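Local coordinates for protein cryptic loci regulator 2 (Schizosaccharomyces pombe 972h-, PDB 5IKJ) that promotes transcriptional silencing as part of the SHREC repressor complex, acting upstream of histone deacetylases and ensuring proper nucleosome positioning at heterochromatic loci, at residues Tyr55-Cys59 with Ser182-Leu187; Gln132-Asp137 with Pro351-Glu356; Glu310-Pro316 with Val501-Tyr507. All coordinates share one frame; numbering follows the deposited sequence.

Contact 1. Residues Tyr55-Cys59 with Ser182-Leu187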
loop_
_atom_site.group_PDB
_atom_site.type_symbol
_atom_site.label_atom_id
_atom_site.label_comp_id
_atom_site.label_asym_id
_atom_site.label_seq_id
_atom_site.Cartn_x
_atom_site.Cartn_y
_atom_site.Cartn_z
ATOM N N TYR A 55 4.772 26.750 -14.934
ATOM C CA TYR A 55 3.522 26.028 -14.718
ATOM C C TYR A 55 3.656 24.576 -15.161
ATOM O O TYR A 55 3.328 23.649 -14.410
ATOM C CB TYR A 55 2.394 26.727 -15.479
ATOM C CG TYR A 55 0.996 26.289 -15.096
ATOM C CD1 TYR A 55 0.449 25.117 -15.600
ATOM C CD2 TYR A 55 0.218 27.062 -14.245
ATOM C CE1 TYR A 55 -0.831 24.721 -15.256
ATOM C CE2 TYR A 55 -1.063 26.675 -13.896
ATOM C CZ TYR A 55 -1.582 25.503 -14.405
ATOM O OH TYR A 55 -2.856 25.116 -14.061
ATOM N N ARG A 56 4.150 24.361 -16.384
ATOM C CA ARG A 56 4.305 23.010 -16.907
ATOM C C ARG A 56 5.431 22.245 -16.222
ATOM O O ARG A 56 5.420 21.009 -16.240
ATOM C CB ARG A 56 4.544 23.068 -18.416
ATOM C CG ARG A 56 3.369 23.654 -19.196
ATOM C CD ARG A 56 3.609 23.662 -20.703
ATOM N NE ARG A 56 4.935 23.165 -21.063
ATOM C CZ ARG A 56 5.958 23.918 -21.464
ATOM N NH1 ARG A 56 5.837 25.232 -21.585
ATOM N NH2 ARG A 56 7.115 23.341 -21.757
ATOM N N GLN A 57 6.396 22.942 -15.616
ATOM C CA GLN A 57 7.423 22.252 -14.842
ATOM C C GLN A 57 6.857 21.720 -13.533
ATOM O O GLN A 57 7.200 20.612 -13.103
ATOM C CB GLN A 57 8.600 23.189 -14.568
ATOM C CG GLN A 57 9.475 23.477 -15.774
ATOM C CD GLN A 57 10.618 24.416 -15.442
ATOM O OE1 GLN A 57 10.412 25.479 -14.856
ATOM N NE2 GLN A 57 11.832 24.023 -15.804
ATOM N N ILE A 58 5.995 22.501 -12.881
ATOM C CA ILE A 58 5.371 22.054 -11.638
ATOM C C ILE A 58 4.425 20.893 -11.913
ATOM O O ILE A 58 4.422 19.887 -11.194
ATOM C CB ILE A 58 4.648 23.230 -10.958
ATOM C CG1 ILE A 58 5.662 24.292 -10.518
ATOM C CG2 ILE A 58 3.841 22.751 -9.756
ATOM C CD1 ILE A 58 5.114 25.702 -10.516
ATOM N N CYS A 59 3.603 21.018 -12.956
ATOM C CA CYS A 59 2.708 19.930 -13.337
ATOM C C CYS A 59 3.487 18.647 -13.598
ATOM O O CYS A 59 3.116 17.572 -13.113
ATOM C CB CYS A 59 1.900 20.325 -14.573
ATOM S SG CYS A 59 0.629 21.567 -14.283
ATOM N N SER A 182 -5.734 27.604 -9.798
ATOM C CA SER A 182 -4.394 27.334 -9.303
ATOM C C SER A 182 -3.867 26.083 -9.988
ATOM O O SER A 182 -4.639 25.230 -10.432
ATOM C CB SER A 182 -4.370 27.146 -7.780
ATOM O OG SER A 182 -4.857 25.867 -7.417
ATOM N N VAL A 183 -2.539 25.987 -10.079
ATOM C CA VAL A 183 -1.925 24.783 -10.628
ATOM C C VAL A 183 -2.276 23.576 -9.774
ATOM O O VAL A 183 -2.339 22.446 -10.273
ATOM C CB VAL A 183 -0.397 24.968 -10.741
ATOM C CG1 VAL A 183 0.226 25.176 -9.363
ATOM C CG2 VAL A 183 0.235 23.779 -11.449
ATOM N N ASN A 184 -2.515 23.792 -8.479
ATOM C CA ASN A 184 -2.825 22.684 -7.582
ATOM C C ASN A 184 -4.195 22.090 -7.888
ATOM O O ASN A 184 -4.384 20.872 -7.786
ATOM C CB ASN A 184 -2.754 23.159 -6.131
ATOM C CG ASN A 184 -1.456 23.880 -5.819
ATOM O OD1 ASN A 184 -1.396 25.111 -5.841
ATOM N ND2 ASN A 184 -0.407 23.117 -5.531
ATOM N N ASP A 185 -5.163 22.928 -8.265
ATOM C CA ASP A 185 -6.491 22.418 -8.595
ATOM C C ASP A 185 -6.480 21.675 -9.925
ATOM O O ASP A 185 -7.143 20.641 -10.070
ATOM C CB ASP A 185 -7.501 23.565 -8.626
ATOM C CG ASP A 185 -7.798 24.119 -7.245
ATOM O OD1 ASP A 185 -7.515 23.424 -6.246
ATOM O OD2 ASP A 185 -8.324 25.248 -7.159
ATOM N N PHE A 186 -5.736 22.186 -10.910
ATOM C CA PHE A 186 -5.639 21.504 -12.196
ATOM C C PHE A 186 -4.979 20.140 -12.061
ATOM O O PHE A 186 -5.326 19.211 -12.797
ATOM C CB PHE A 186 -4.855 22.359 -13.190
ATOM C CG PHE A 186 -4.440 21.614 -14.427
ATOM C CD1 PHE A 186 -5.387 21.166 -15.333
ATOM C CD2 PHE A 186 -3.103 21.361 -14.684
ATOM C CE1 PHE A 186 -5.009 20.482 -16.472
ATOM C CE2 PHE A 186 -2.718 20.677 -15.824
ATOM C CZ PHE A 186 -3.674 20.236 -16.718
ATOM N N LEU A 187 -4.034 19.997 -11.129
ATOM C CA LEU A 187 -3.243 18.772 -11.058
ATOM C C LEU A 187 -4.126 17.541 -10.899
ATOM O O LEU A 187 -3.850 16.493 -11.495
ATOM C CB LEU A 187 -2.243 18.855 -9.906
ATOM C CG LEU A 187 -0.802 19.210 -10.268
ATOM C CD1 LEU A 187 0.034 19.244 -9.009
ATOM C CD2 LEU A 187 -0.207 18.219 -11.267
#
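Val183 lays its CG2 methyl over one face of the Tyr55 ring, 4.0 Å from the ring centroid and 14° off the normal, a CH-pi contact set toward the rim. Phe186 meets the same ring at its edge, Phe186 CD2 standing 4.1 Å from Tyr55 CE1. The Phe186 ring takes the Cys59 sulfur at its own edge, in plane, a sulfur-aromatic contact with SG 3.8 Å from CD2. Tyr55 reaches all this because its ring swings anti to the backbone N (chi1 -166°) and slides past Val183, which brings OH to 3.5 Å from Phe186 CB. Val183 CG2 is shared: besides the ring it touches Cys59 SG at 3.6 Å and, less closely, Ile58 CG2. Leu187 CD2 rests against the backbone of Cys59. With an alanine in place of the tyrosine, a gap would probably open over Val183 CG2 and beside Phe186 CB, leaving the Phe186 ring less fixed in its rotation. Ser182 N-caps its helix, OG accepting from Asp185 N at 3.1 Å. The short segments 55-59 and 183-187, on helices 50-67 and 183-195, cross at -46° with their axes 10.5 Å apart: two helices packed side by side, the second in the Clr2 family region and carrying the zinc ligand His189. Leu171 of strand 168-172 packs on both Tyr55 and Phe186, and Leu144 of strand 143-144 covers Cys59.

Contact 2. Residues Gln132-Asp137 with Pro351-Glu356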
loop_
_atom_site.group_PDB
_atom_site.type_symbol
_atom_site.label_atom_id
_atom_site.label_comp_id
_atom_site.label_asym_id
_atom_site.label_seq_id
_atom_site.Cartn_x
_atom_site.Cartn_y
_atom_site.Cartn_z
ATOM N N GLN A 132 11.345 -1.359 -23.611
ATOM C CA GLN A 132 11.472 -0.559 -22.400
ATOM C C GLN A 132 12.091 0.818 -22.650
ATOM O O GLN A 132 12.777 1.023 -23.645
ATOM C CB GLN A 132 12.331 -1.321 -21.391
ATOM C CG GLN A 132 11.936 -2.782 -21.248
ATOM C CD GLN A 132 12.963 -3.607 -20.496
ATOM O OE1 GLN A 132 14.116 -3.203 -20.351
ATOM N NE2 GLN A 132 12.549 -4.774 -20.016
ATOM N N ILE A 133 11.848 1.754 -21.738
ATOM C CA ILE A 133 12.396 3.105 -21.839
ATOM C C ILE A 133 13.260 3.434 -20.623
ATOM O O ILE A 133 12.840 3.219 -19.490
ATOM C CB ILE A 133 11.280 4.156 -21.927
ATOM C CG1 ILE A 133 10.440 3.941 -23.180
ATOM C CG2 ILE A 133 11.867 5.557 -21.928
ATOM C CD1 ILE A 133 9.399 5.015 -23.393
ATOM N N TYR A 134 14.462 3.957 -20.854
ATOM C CA TYR A 134 15.361 4.318 -19.753
ATOM C C TYR A 134 15.109 5.761 -19.353
ATOM O O TYR A 134 14.886 6.623 -20.198
ATOM C CB TYR A 134 16.795 3.945 -20.069
ATOM C CG TYR A 134 16.929 2.445 -19.989
ATOM C CD1 TYR A 134 16.384 1.633 -20.971
ATOM C CD2 TYR A 134 17.523 1.839 -18.898
ATOM C CE1 TYR A 134 16.472 0.261 -20.893
ATOM C CE2 TYR A 134 17.618 0.465 -18.811
ATOM C CZ TYR A 134 17.091 -0.318 -19.812
ATOM O OH TYR A 134 17.183 -1.687 -19.727
ATOM N N LEU A 135 15.107 5.998 -18.046
ATOM C CA LEU A 135 14.656 7.263 -17.492
ATOM C C LEU A 135 15.340 7.514 -16.159
ATOM O O LEU A 135 15.631 6.579 -15.410
ATOM C CB LEU A 135 13.134 7.243 -17.299
ATOM C CG LEU A 135 12.248 8.241 -18.044
ATOM C CD1 LEU A 135 12.555 8.285 -19.535
ATOM C CD2 LEU A 135 10.797 7.851 -17.812
ATOM N N THR A 136 15.592 8.788 -15.869
ATOM C CA THR A 136 16.073 9.169 -14.549
ATOM C C THR A 136 14.942 9.073 -13.528
ATOM O O THR A 136 13.773 9.323 -13.835
ATOM C CB THR A 136 16.644 10.590 -14.565
ATOM O OG1 THR A 136 16.996 10.980 -13.231
ATOM C CG2 THR A 136 15.635 11.587 -15.129
ATOM N N ASP A 137 15.303 8.704 -12.300
ATOM C CA ASP A 137 14.335 8.527 -11.226
ATOM C C ASP A 137 14.186 9.763 -10.348
ATOM O O ASP A 137 13.411 9.733 -9.386
ATOM C CB ASP A 137 14.719 7.322 -10.359
ATOM C CG ASP A 137 16.155 7.382 -9.878
ATOM O OD1 ASP A 137 16.726 8.490 -9.836
ATOM O OD2 ASP A 137 16.712 6.316 -9.539
ATOM N N PRO A 351 6.601 -3.741 -17.415
ATOM C CA PRO A 351 7.194 -2.453 -17.033
ATOM C C PRO A 351 7.849 -1.771 -18.225
ATOM O O PRO A 351 8.672 -2.362 -18.929
ATOM C CB PRO A 351 8.219 -2.839 -15.962
ATOM C CG PRO A 351 7.713 -4.115 -15.395
ATOM C CD PRO A 351 7.022 -4.832 -16.518
ATOM N N LYS A 352 7.468 -0.515 -18.457
ATOM C CA LYS A 352 7.930 0.233 -19.620
ATOM C C LYS A 352 9.016 1.247 -19.292
ATOM O O LYS A 352 9.847 1.546 -20.157
ATOM C CB LYS A 352 6.752 0.961 -20.278
ATOM C CG LYS A 352 7.004 1.379 -21.720
ATOM C CD LYS A 352 6.083 2.514 -22.155
ATOM C CE LYS A 352 4.606 2.180 -21.973
ATOM N NZ LYS A 352 4.156 1.053 -22.835
ATOM N N PHE A 353 9.033 1.782 -18.076
ATOM C CA PHE A 353 9.995 2.797 -17.671
ATOM C C PHE A 353 10.922 2.218 -16.611
ATOM O O PHE A 353 10.458 1.608 -15.642
ATOM C CB PHE A 353 9.283 4.038 -17.128
ATOM C CG PHE A 353 8.255 4.611 -18.064
ATOM C CD1 PHE A 353 8.635 5.378 -19.153
ATOM C CD2 PHE A 353 6.904 4.392 -17.846
ATOM C CE1 PHE A 353 7.689 5.909 -20.011
ATOM C CE2 PHE A 353 5.953 4.921 -18.700
ATOM C CZ PHE A 353 6.346 5.680 -19.783
ATOM N N HIS A 354 12.227 2.411 -16.797
ATOM C CA HIS A 354 13.233 1.895 -15.880
ATOM C C HIS A 354 14.233 2.994 -15.549
ATOM O O HIS A 354 14.282 4.041 -16.200
ATOM C CB HIS A 354 13.960 0.681 -16.474
ATOM C CG HIS A 354 13.053 -0.457 -16.825
ATOM N ND1 HIS A 354 12.088 -0.364 -17.805
ATOM C CD2 HIS A 354 12.961 -1.711 -16.325
ATOM C CE1 HIS A 354 11.441 -1.513 -17.893
ATOM N NE2 HIS A 354 11.952 -2.348 -17.006
ATOM N N ASP A 355 15.038 2.739 -14.521
ATOM C CA ASP A 355 16.063 3.690 -14.113
ATOM C C ASP A 355 17.207 3.687 -15.120
ATOM O O ASP A 355 17.784 2.635 -15.416
ATOM C CB ASP A 355 16.583 3.339 -12.719
ATOM C CG ASP A 355 17.271 4.507 -12.040
ATOM O OD1 ASP A 355 16.813 5.654 -12.215
ATOM O OD2 ASP A 355 18.271 4.275 -11.328
ATOM N N GLU A 356 17.540 4.869 -15.644
ATOM C CA GLU A 356 18.532 4.946 -16.711
ATOM C C GLU A 356 19.931 4.600 -16.215
ATOM O O GLU A 356 20.756 4.108 -16.993
ATOM C CB GLU A 356 18.525 6.339 -17.343
ATOM C CG GLU A 356 19.055 7.452 -16.449
ATOM C CD GLU A 356 19.090 8.793 -17.156
ATOM O OE1 GLU A 356 18.682 8.857 -18.335
ATOM O OE2 GLU A 356 19.527 9.785 -16.534
#
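Ile133 grips the facing strand with both its backbone N-H and its C=O: Ile133 N donates to Lys352 O at 2.6 Å, and Ile133 O accepts from His354 N at 2.9 Å, each donor nearly in line with the C=O it meets. Further along, Leu135 straddles Asp355 in the same way, with a weak bond from Leu135 N to His354 O and a firmer one from Glu356 N to Leu135 O, the latter donor lying above the carbonyl plane. On the tightly packed side, Ile133 and Leu135 lie alongside Phe353, pointing the same way, with Leu135 CD2 3.5 Å from Phe353 CD1; another protein chain of the assembly packs on all three, and Phe68 meets the Phe353 ring edge-to-face. A residue bonding to both neighbours of its partner, Ile133 around Phe353 and Leu135 around Asp355, is the parallel pattern, here a sheet of just two short strands, 133-135 and 353-355, from distant parts of the chain. The face with Tyr134 and His354 is looser and opens toward solvent at Gln132, Tyr134 and Glu356, although His354 itself is buried, its ND1 with no partner in the model. There the Gln132 amide stacks on the His354 ring, planes 26° apart, while the Tyr134 and His354 rings barely overlap, their centroids 5.9 Å apart. At the end of the pairing two carboxylates crowd together, Asp137 OD2 2.8 Å from Asp355 OD1; a salt bridge from Lys83 NZ to Asp137 OD2 would probably ease any repulsion, and the closeness may raise the pair's affinity for a proton.

Contact 3. Residues Glu310-Pro316 with Val501-Tyr507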
loop_
_atom_site.group_PDB
_atom_site.type_symbol
_atom_site.label_atom_id
_atom_site.label_comp_id
_atom_site.label_asym_id
_atom_site.label_seq_id
_atom_site.Cartn_x
_atom_site.Cartn_y
_atom_site.Cartn_z
ATOM N N GLU A 310 7.860 -10.519 19.457
ATOM C CA GLU A 310 7.576 -11.868 19.003
ATOM C C GLU A 310 6.128 -11.960 18.550
ATOM O O GLU A 310 5.260 -11.274 19.101
ATOM C CB GLU A 310 7.837 -12.891 20.116
ATOM C CG GLU A 310 9.246 -12.817 20.682
ATOM C CD GLU A 310 9.765 -14.162 21.152
ATOM O OE1 GLU A 310 9.067 -14.828 21.947
ATOM O OE2 GLU A 310 10.869 -14.555 20.721
ATOM N N PRO A 311 5.834 -12.786 17.544
ATOM C CA PRO A 311 4.446 -12.906 17.085
ATOM C C PRO A 311 3.541 -13.420 18.194
ATOM O O PRO A 311 3.963 -14.173 19.073
ATOM C CB PRO A 311 4.535 -13.902 15.922
ATOM C CG PRO A 311 5.961 -13.873 15.496
ATOM C CD PRO A 311 6.743 -13.626 16.744
ATOM N N TRP A 312 2.274 -13.001 18.136
ATOM C CA TRP A 312 1.319 -13.360 19.179
ATOM C C TRP A 312 1.253 -14.863 19.404
ATOM O O TRP A 312 1.040 -15.313 20.536
ATOM C CB TRP A 312 -0.070 -12.831 18.821
ATOM C CG TRP A 312 -1.086 -13.113 19.877
ATOM C CD1 TRP A 312 -2.109 -14.014 19.814
ATOM C CD2 TRP A 312 -1.170 -12.498 21.167
ATOM N NE1 TRP A 312 -2.831 -13.991 20.984
ATOM C CE2 TRP A 312 -2.272 -13.070 21.832
ATOM C CE3 TRP A 312 -0.421 -11.517 21.823
ATOM C CZ2 TRP A 312 -2.645 -12.691 23.119
ATOM C CZ3 TRP A 312 -0.792 -11.143 23.101
ATOM C CH2 TRP A 312 -1.894 -11.730 23.735
ATOM N N SER A 313 1.430 -15.656 18.348
ATOM C CA SER A 313 1.303 -17.104 18.450
ATOM C C SER A 313 2.515 -17.772 19.086
ATOM O O SER A 313 2.537 -19.003 19.190
ATOM C CB SER A 313 1.060 -17.706 17.062
ATOM O OG SER A 313 2.029 -17.255 16.134
ATOM N N ARG A 314 3.516 -17.003 19.521
ATOM C CA ARG A 314 4.705 -17.607 20.110
ATOM C C ARG A 314 4.482 -17.986 21.570
ATOM O O ARG A 314 4.932 -19.049 22.010
ATOM C CB ARG A 314 5.897 -16.655 19.983
ATOM C CG ARG A 314 7.207 -17.199 20.548
ATOM C CD ARG A 314 7.518 -18.594 20.019
ATOM N NE ARG A 314 8.830 -19.072 20.441
ATOM C CZ ARG A 314 9.118 -19.482 21.673
ATOM N NH1 ARG A 314 8.192 -19.459 22.622
ATOM N NH2 ARG A 314 10.341 -19.906 21.960
ATOM N N HIS A 315 3.794 -17.137 22.334
ATOM C CA HIS A 315 3.559 -17.394 23.746
ATOM C C HIS A 315 2.063 -17.414 24.042
ATOM O O HIS A 315 1.276 -16.788 23.324
ATOM C CB HIS A 315 4.233 -16.333 24.625
ATOM C CG HIS A 315 5.695 -16.160 24.352
ATOM N ND1 HIS A 315 6.614 -17.169 24.544
ATOM C CD2 HIS A 315 6.399 -15.090 23.909
ATOM C CE1 HIS A 315 7.819 -16.731 24.227
ATOM N NE2 HIS A 315 7.717 -15.473 23.839
ATOM N N PRO A 316 1.640 -18.114 25.092
ATOM C CA PRO A 316 0.219 -18.137 25.439
ATOM C C PRO A 316 -0.192 -16.917 26.245
ATOM O O PRO A 316 0.614 -16.307 26.953
ATOM C CB PRO A 316 0.086 -19.409 26.283
ATOM C CG PRO A 316 1.419 -19.539 26.949
ATOM C CD PRO A 316 2.444 -18.943 26.009
ATOM N N VAL A 501 11.748 -16.050 13.809
ATOM C CA VAL A 501 11.263 -16.575 15.082
ATOM C C VAL A 501 12.121 -17.770 15.475
ATOM O O VAL A 501 12.030 -18.834 14.850
ATOM C CB VAL A 501 9.785 -16.986 15.022
ATOM C CG1 VAL A 501 9.246 -17.203 16.429
ATOM C CG2 VAL A 501 8.962 -15.948 14.281
ATOM N N LYS A 502 12.944 -17.602 16.505
ATOM C CA LYS A 502 13.534 -18.743 17.191
ATOM C C LYS A 502 12.422 -19.501 17.908
ATOM O O LYS A 502 11.678 -18.915 18.701
ATOM C CB LYS A 502 14.602 -18.274 18.179
ATOM C CG LYS A 502 14.069 -17.337 19.254
ATOM C CD LYS A 502 15.153 -16.855 20.197
ATOM C CE LYS A 502 14.552 -15.975 21.278
ATOM N NZ LYS A 502 15.561 -15.503 22.262
ATOM N N GLY A 503 12.293 -20.788 17.623
ATOM C CA GLY A 503 11.208 -21.581 18.163
ATOM C C GLY A 503 10.080 -21.770 17.167
ATOM O O GLY A 503 10.227 -21.568 15.960
ATOM N N ASP A 504 8.922 -22.159 17.700
ATOM C CA ASP A 504 7.765 -22.486 16.879
ATOM C C ASP A 504 6.540 -21.731 17.372
ATOM O O ASP A 504 6.516 -21.190 18.481
ATOM C CB ASP A 504 7.486 -23.994 16.886
ATOM C CG ASP A 504 8.734 -24.817 16.636
ATOM O OD1 ASP A 504 9.184 -24.881 15.473
ATOM O OD2 ASP A 504 9.264 -25.402 17.605
ATOM N N LEU A 505 5.516 -21.705 16.523
ATOM C CA LEU A 505 4.252 -21.030 16.806
ATOM C C LEU A 505 3.166 -22.099 16.893
ATOM O O LEU A 505 2.662 -22.570 15.870
ATOM C CB LEU A 505 3.933 -20.000 15.727
ATOM C CG LEU A 505 5.093 -19.107 15.282
ATOM C CD1 LEU A 505 4.732 -18.351 14.013
ATOM C CD2 LEU A 505 5.481 -18.142 16.389
ATOM N N ASN A 506 2.811 -22.479 18.118
ATOM C CA ASN A 506 1.799 -23.500 18.358
ATOM C C ASN A 506 0.528 -22.943 18.979
ATOM O O ASN A 506 -0.428 -23.699 19.182
ATOM C CB ASN A 506 2.366 -24.597 19.267
ATOM C CG ASN A 506 3.432 -25.426 18.584
ATOM O OD1 ASN A 506 4.487 -24.915 18.207
ATOM N ND2 ASN A 506 3.169 -26.719 18.434
ATOM N N TYR A 507 0.487 -21.647 19.286
ATOM C CA TYR A 507 -0.637 -21.055 20.006
ATOM C C TYR A 507 -1.611 -20.453 18.999
ATOM O O TYR A 507 -1.683 -19.241 18.794
ATOM C CB TYR A 507 -0.131 -20.026 21.012
ATOM C CG TYR A 507 0.740 -20.650 22.075
ATOM C CD1 TYR A 507 0.177 -21.353 23.131
ATOM C CD2 TYR A 507 2.123 -20.559 22.012
ATOM C CE1 TYR A 507 0.965 -21.939 24.099
ATOM C CE2 TYR A 507 2.921 -21.140 22.980
ATOM C CZ TYR A 507 2.335 -21.829 24.021
ATOM O OH TYR A 507 3.123 -22.409 24.989
#
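Two hydrogen bonds, both weak, join Ser313 and Arg314 to the loop: Tyr507 N donates to Ser313 O at 3.3 Å, and Arg314 NE to Lys502 O, also at 3.3 Å but straighter, with an N-H...O angle of 163°. Lys502 O lies at the guanidinium edge, in its plane. Arg314 gets there by a bend about its CB-CG bond (chi2 51°), which also lays CD 3.2 Å from Asp504 O. A side chain on Gly503 would run into Arg314 NH2, and at its backbone angles a CB would also press on the carbonyl oxygen of Lys502.

Aromatic contacts centre on Tyr507. One ring face is covered by the His315-Pro316 peptide and by Pro316 CD, a CH-pi contact 3.9 Å from the centroid, while the carbonyl oxygens of Ser313 and Arg314 sit at the ring edge, Arg314 O 3.1 Å from Tyr507 CE2.

Apolar packing fills the rest. Pro311 CG meets Val501 CG2 at 3.8 Å, and Leu505 drapes over Ser313 and Arg314, its CD2 near Arg314 CB. Charge adds little: Glu310 OE2 and Lys502 NZ are of opposite sign but stay 5.0 Å apart, too far for a salt bridge.

Residues 311-314 form a type I beta turn, closed by Arg314 N to Pro311 O, following on from strand 309-311. That strand borders a five-stranded antiparallel sheet whose order is consistent with an SH3-like barrel, and at this surface it meets the loop between strands 491-494 and 513-514.

How the contacts relate
Contact 1 lies nearest the metal: the Phe186 side chain is about 8 Å from the zinc ion held by His189, Cys204, Cys206 and Cys209, and His189 belongs to the same helix as Phe186. Contact 2 is the nearer of the other two, without touching it, its centre 24 Å from that of contact 1 and the nearest atoms about 13 Å apart. Contact 3 sits across the chain's centre from contact 1, 51 Å between centres, and 43 Å from contact 2. In sequence, contact 2 alternates with both of the others, whereas contact 1 closes before contact 3 opens; the parallel pairing joins residues 132-137, ahead of the zinc ligands, to residues 351-356 far beyond them.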